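Long-range contact in cyclin homolog (Herpesvirus saimiri, PDB 2F2C), which acts as a viral D-type cyclin that may contribute to the cellular transformation and rapid T-cell proliferation of latent infection: residues 95-107 / 127-140. Sequence-based numbering, arbitrary orientation.
Sequences QKIGAACVLIGSK and FTNLELINQEKDIL
Lys107 and Glu136 meet through two reaching side chains: Lys107 runs straight beyond CG (chi2 -171°), while Glu136 sets CG trans to its backbone N (chi1 -168°), and the two cross at about a right angle. Their salt bridge, Lys107 NZ to Glu136 OE2 at 2.6 Å, uses the syn lone pair of the carboxylate. Apolar side chains of this chain line it: Leu103 CD2 lies 3.7 Å from Glu136 OE2, and Ile104 CG1 and CD1 rest on Glu136 CG.

At the other end of the interface chi1 sets Lys96 CG over one face of the Phe127 ring, and the bends at chi3 and chi4 turn NZ to Glu131 O at 3.2 Å. This donor stands above the carbonyl plane, on the face opposite Gln135 N, which makes the helical bond to the same oxygen.

Between these polar ends the packing is knobs-into-holes. Ala100 sits among Leu132, Gln135, Glu136 and Ile139, its CB 3.7 Å from Leu132 CD2 and 3.7 Å from Ile139 CD1. Ile139 enters the hole formed by Ile97, Ala100, Cys101 and Ile104. The helix axes approach to 9.0 Å, crossing at -72°, with Ala100-Glu136 the nearest CA pair. Both helices belong to the N-terminal cyclin domain, and Ile97 also touches Leu80 and Tyr83 of helix 72-83.

Lys107 NZ and Glu136 OE1 also hydrogen-bond backbone atoms of the partner protein chain. The buried ion pair therefore joins intradomain packing to partner binding, an arrangement consistent with the lysine-glutamate pair by which cyclins engage their kinases; each charge would probably stabilise the other's ionised form.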
loop_
_atom_site.group_PDB
_atom_site.type_symbol
_atom_site.label_atom_id
_atom_site.label_comp_id
_atom_site.label_asym_id
_atom_site.label_seq_id
_atom_site.Cartn_x
_atom_site.Cartn_y
_atom_site.Cartn_z
ATOM N N GLN A 95 -8.555 21.955 -15.810
ATOM C CA GLN A 95 -7.131 21.677 -15.797
ATOM C C GLN A 95 -6.567 21.651 -14.380
ATOM O O GLN A 95 -5.757 20.788 -14.048
ATOM C CB GLN A 95 -6.383 22.688 -16.667
ATOM C CG GLN A 95 -4.954 22.278 -16.966
ATOM C CD GLN A 95 -4.319 23.050 -18.104
ATOM O OE1 GLN A 95 -3.312 22.602 -18.654
ATOM N NE2 GLN A 95 -4.884 24.206 -18.453
ATOM N N LYS A 96 -7.007 22.591 -13.547
ATOM C CA LYS A 96 -6.604 22.644 -12.146
ATOM C C LYS A 96 -7.003 21.361 -11.429
ATOM O O LYS A 96 -6.246 20.819 -10.626
ATOM C CB LYS A 96 -7.247 23.847 -11.465
ATOM C CG LYS A 96 -6.639 24.225 -10.132
ATOM C CD LYS A 96 -6.851 25.706 -9.842
ATOM C CE LYS A 96 -8.260 26.020 -9.367
ATOM N NZ LYS A 96 -8.370 25.877 -7.895
ATOM N N ILE A 97 -8.194 20.865 -11.739
ATOM C CA ILE A 97 -8.689 19.659 -11.084
ATOM C C ILE A 97 -7.786 18.488 -11.429
ATOM O O ILE A 97 -7.279 17.802 -10.531
ATOM C CB ILE A 97 -10.168 19.369 -11.476
ATOM C CG1 ILE A 97 -11.082 20.494 -10.954
ATOM C CG2 ILE A 97 -10.599 18.011 -10.928
ATOM C CD1 ILE A 97 -12.518 20.473 -11.481
ATOM N N GLY A 98 -7.576 18.289 -12.731
ATOM C CA GLY A 98 -6.802 17.166 -13.236
ATOM C C GLY A 98 -5.360 17.248 -12.795
ATOM O O GLY A 98 -4.695 16.225 -12.613
ATOM N N ALA A 99 -4.875 18.475 -12.636
ATOM C CA ALA A 99 -3.532 18.708 -12.133
ATOM C C ALA A 99 -3.434 18.194 -10.711
ATOM O O ALA A 99 -2.469 17.535 -10.374
ATOM C CB ALA A 99 -3.170 20.186 -12.196
ATOM N N ALA A 100 -4.437 18.471 -9.885
ATOM C CA ALA A 100 -4.381 18.070 -8.481
ATOM C C ALA A 100 -4.660 16.585 -8.255
ATOM O O ALA A 100 -4.329 16.045 -7.193
ATOM C CB ALA A 100 -5.290 18.920 -7.648
ATOM N N CYS A 101 -5.259 15.925 -9.243
ATOM C CA CYS A 101 -5.418 14.477 -9.194
ATOM C C CYS A 101 -4.079 13.778 -9.387
ATOM O O CYS A 101 -3.696 12.940 -8.569
ATOM C CB CYS A 101 -6.442 14.006 -10.210
ATOM S SG CYS A 101 -8.045 14.791 -9.922
ATOM N N VAL A 102 -3.347 14.141 -10.433
ATOM C CA VAL A 102 -1.986 13.640 -10.634
ATOM C C VAL A 102 -1.113 13.926 -9.414
ATOM O O VAL A 102 -0.277 13.105 -9.046
ATOM C CB VAL A 102 -1.339 14.246 -11.903
ATOM C CG1 VAL A 102 0.146 13.957 -11.960
ATOM C CG2 VAL A 102 -2.013 13.698 -13.133
ATOM N N LEU A 103 -1.302 15.086 -8.784
ATOM C CA LEU A 103 -0.531 15.401 -7.592
ATOM C C LEU A 103 -0.837 14.361 -6.510
ATOM O O LEU A 103 0.086 13.712 -6.006
ATOM C CB LEU A 103 -0.757 16.837 -7.093
ATOM C CG LEU A 103 0.080 17.273 -5.871
ATOM C CD1 LEU A 103 1.558 17.337 -6.184
ATOM C CD2 LEU A 103 -0.360 18.613 -5.339
ATOM N N ILE A 104 -2.120 14.167 -6.190
ATOM C CA ILE A 104 -2.490 13.202 -5.156
ATOM C C ILE A 104 -1.999 11.797 -5.523
ATOM O O ILE A 104 -1.373 11.118 -4.685
ATOM C CB ILE A 104 -4.023 13.249 -4.838
ATOM C CG1 ILE A 104 -4.378 14.554 -4.117
ATOM C CG2 ILE A 104 -4.437 12.110 -3.930
ATOM C CD1 ILE A 104 -5.806 14.980 -4.268
ATOM N N GLY A 105 -2.255 11.402 -6.776
ATOM C CA GLY A 105 -1.880 10.090 -7.324
ATOM C C GLY A 105 -0.395 9.817 -7.213
ATOM O O GLY A 105 0.021 8.805 -6.634
ATOM N N SER A 106 0.413 10.738 -7.719
ATOM C CA SER A 106 1.847 10.564 -7.687
ATOM C C SER A 106 2.325 10.457 -6.242
ATOM O O SER A 106 3.223 9.680 -5.926
ATOM C CB SER A 106 2.537 11.719 -8.391
ATOM O OG SER A 106 2.630 12.836 -7.533
ATOM N N LYS A 107 1.695 11.224 -5.364
ATOM C CA LYS A 107 2.008 11.173 -3.960
ATOM C C LYS A 107 1.725 9.808 -3.355
ATOM O O LYS A 107 2.300 9.464 -2.325
ATOM C CB LYS A 107 1.248 12.254 -3.197
ATOM C CG LYS A 107 1.946 13.600 -3.167
ATOM C CD LYS A 107 1.231 14.534 -2.208
ATOM C CE LYS A 107 1.705 15.953 -2.337
ATOM N NZ LYS A 107 0.915 16.800 -1.422
ATOM N N PHE A 127 -2.725 29.100 -12.956
ATOM C CA PHE A 127 -2.942 29.096 -11.508
ATOM C C PHE A 127 -1.660 29.285 -10.679
ATOM O O PHE A 127 -0.564 28.996 -11.160
ATOM C CB PHE A 127 -3.719 27.840 -11.066
ATOM C CG PHE A 127 -3.173 26.538 -11.607
ATOM C CD1 PHE A 127 -3.631 26.021 -12.824
ATOM C CD2 PHE A 127 -2.236 25.799 -10.879
ATOM C CE1 PHE A 127 -3.132 24.796 -13.318
ATOM C CE2 PHE A 127 -1.735 24.582 -11.363
ATOM C CZ PHE A 127 -2.177 24.081 -12.580
ATOM N N THR A 128 -1.810 29.799 -9.454
ATOM C CA THR A 128 -0.708 29.869 -8.482
ATOM C C THR A 128 -0.695 28.581 -7.669
ATOM O O THR A 128 -1.574 27.728 -7.846
ATOM C CB THR A 128 -0.847 31.091 -7.533
ATOM O OG1 THR A 128 -1.977 30.913 -6.670
ATOM C CG2 THR A 128 -1.177 32.362 -8.303
ATOM N N ASN A 129 0.286 28.439 -6.774
ATOM C CA ASN A 129 0.438 27.200 -5.987
ATOM C C ASN A 129 -0.608 27.006 -4.882
ATOM O O ASN A 129 -1.124 25.899 -4.691
ATOM C CB ASN A 129 1.883 26.979 -5.471
ATOM C CG ASN A 129 2.510 28.228 -4.853
ATOM O OD1 ASN A 129 3.491 28.760 -5.382
ATOM N ND2 ASN A 129 1.970 28.679 -3.718
ATOM N N LEU A 130 -0.924 28.089 -4.175
ATOM C CA LEU A 130 -1.983 28.079 -3.178
ATOM C C LEU A 130 -3.282 27.562 -3.807
ATOM O O LEU A 130 -4.014 26.779 -3.190
ATOM C CB LEU A 130 -2.140 29.479 -2.562
ATOM C CG LEU A 130 -3.396 29.920 -1.791
ATOM C CD1 LEU A 130 -3.036 30.650 -0.491
ATOM C CD2 LEU A 130 -4.293 30.795 -2.683
ATOM N N GLU A 131 -3.538 27.977 -5.047
ATOM C CA GLU A 131 -4.710 27.524 -5.789
ATOM C C GLU A 131 -4.667 26.034 -6.122
ATOM O O GLU A 131 -5.705 25.378 -6.161
ATOM C CB GLU A 131 -4.880 28.341 -7.061
ATOM C CG GLU A 131 -5.081 29.823 -6.797
ATOM C CD GLU A 131 -5.551 30.583 -8.023
ATOM O OE1 GLU A 131 -5.641 31.833 -7.941
ATOM O OE2 GLU A 131 -5.835 29.937 -9.067
ATOM N N LEU A 132 -3.473 25.508 -6.371
ATOM C CA LEU A 132 -3.307 24.079 -6.553
ATOM C C LEU A 132 -3.510 23.394 -5.196
ATOM O O LEU A 132 -4.260 22.427 -5.085
ATOM C CB LEU A 132 -1.917 23.746 -7.124
ATOM C CG LEU A 132 -1.711 22.620 -8.163
ATOM C CD1 LEU A 132 -0.374 21.892 -7.975
ATOM C CD2 LEU A 132 -2.858 21.599 -8.200
ATOM N N ILE A 133 -2.849 23.915 -4.165
ATOM C CA ILE A 133 -2.925 23.348 -2.816
ATOM C C ILE A 133 -4.361 23.313 -2.289
ATOM O O ILE A 133 -4.802 22.294 -1.765
ATOM C CB ILE A 133 -1.979 24.115 -1.863
ATOM C CG1 ILE A 133 -0.523 23.856 -2.271
ATOM C CG2 ILE A 133 -2.209 23.716 -0.408
ATOM C CD1 ILE A 133 0.435 25.014 -1.952
ATOM N N ASN A 134 -5.096 24.409 -2.449
ATOM C CA ASN A 134 -6.500 24.427 -2.063
ATOM C C ASN A 134 -7.340 23.405 -2.828
ATOM O O ASN A 134 -8.281 22.830 -2.285
ATOM C CB ASN A 134 -7.083 25.838 -2.173
ATOM C CG ASN A 134 -6.736 26.699 -0.970
ATOM O OD1 ASN A 134 -5.957 27.647 -1.073
ATOM N ND2 ASN A 134 -7.301 26.360 0.185
ATOM N N GLN A 135 -6.972 23.161 -4.082
ATOM C CA GLN A 135 -7.661 22.183 -4.923
ATOM C C GLN A 135 -7.345 20.753 -4.492
ATOM O O GLN A 135 -8.207 19.870 -4.595
ATOM C CB GLN A 135 -7.316 22.396 -6.404
ATOM C CG GLN A 135 -8.095 21.523 -7.378
ATOM C CD GLN A 135 -9.584 21.697 -7.229
ATOM O OE1 GLN A 135 -10.156 22.658 -7.750
ATOM N NE2 GLN A 135 -10.220 20.772 -6.514
ATOM N N GLU A 136 -6.119 20.523 -4.017
ATOM C CA GLU A 136 -5.753 19.234 -3.410
ATOM C C GLU A 136 -6.549 19.027 -2.126
ATOM O O GLU A 136 -7.010 17.921 -1.842
ATOM C CB GLU A 136 -4.255 19.155 -3.106
ATOM C CG GLU A 136 -3.781 17.750 -2.761
ATOM C CD GLU A 136 -2.532 17.735 -1.898
ATOM O OE1 GLU A 136 -2.507 18.456 -0.872
ATOM O OE2 GLU A 136 -1.585 16.984 -2.225
ATOM N N LYS A 137 -6.708 20.106 -1.369
ATOM C CA LYS A 137 -7.415 20.088 -0.094
ATOM C C LYS A 137 -8.919 19.898 -0.284
ATOM O O LYS A 137 -9.560 19.223 0.514
ATOM C CB LYS A 137 -7.131 21.387 0.642
ATOM C CG LYS A 137 -7.573 21.411 2.081
ATOM C CD LYS A 137 -6.603 22.237 2.947
ATOM C CE LYS A 137 -6.441 23.684 2.466
ATOM N NZ LYS A 137 -5.144 24.266 2.929
ATOM N N ASP A 138 -9.473 20.483 -1.349
ATOM C CA ASP A 138 -10.896 20.346 -1.648
ATOM C C ASP A 138 -11.257 18.965 -2.197
ATOM O O ASP A 138 -12.272 18.384 -1.789
ATOM C CB ASP A 138 -11.382 21.469 -2.566
ATOM C CG ASP A 138 -11.729 22.753 -1.797
ATOM O OD1 ASP A 138 -11.603 23.859 -2.378
ATOM O OD2 ASP A 138 -12.134 22.764 -0.611
ATOM N N ILE A 139 -10.427 18.437 -3.104
ATOM C CA ILE A 139 -10.581 17.046 -3.576
ATOM C C ILE A 139 -10.547 16.033 -2.422
ATOM O O ILE A 139 -11.475 15.236 -2.245
ATOM C CB ILE A 139 -9.511 16.670 -4.612
ATOM C CG1 ILE A 139 -9.757 17.395 -5.934
ATOM C CG2 ILE A 139 -9.492 15.151 -4.830
ATOM C CD1 ILE A 139 -8.584 17.333 -6.865
ATOM N N LEU A 140 -9.477 16.069 -1.639
ATOM C CA LEU A 140 -9.322 15.132 -0.551
ATOM C C LEU A 140 -10.537 15.102 0.375
ATOM O O LEU A 140 -11.072 14.036 0.674
ATOM C CB LEU A 140 -8.055 15.445 0.235
ATOM C CG LEU A 140 -6.742 14.972 -0.396
ATOM C CD1 LEU A 140 -5.568 15.644 0.305
ATOM C CD2 LEU A 140 -6.604 13.452 -0.355
#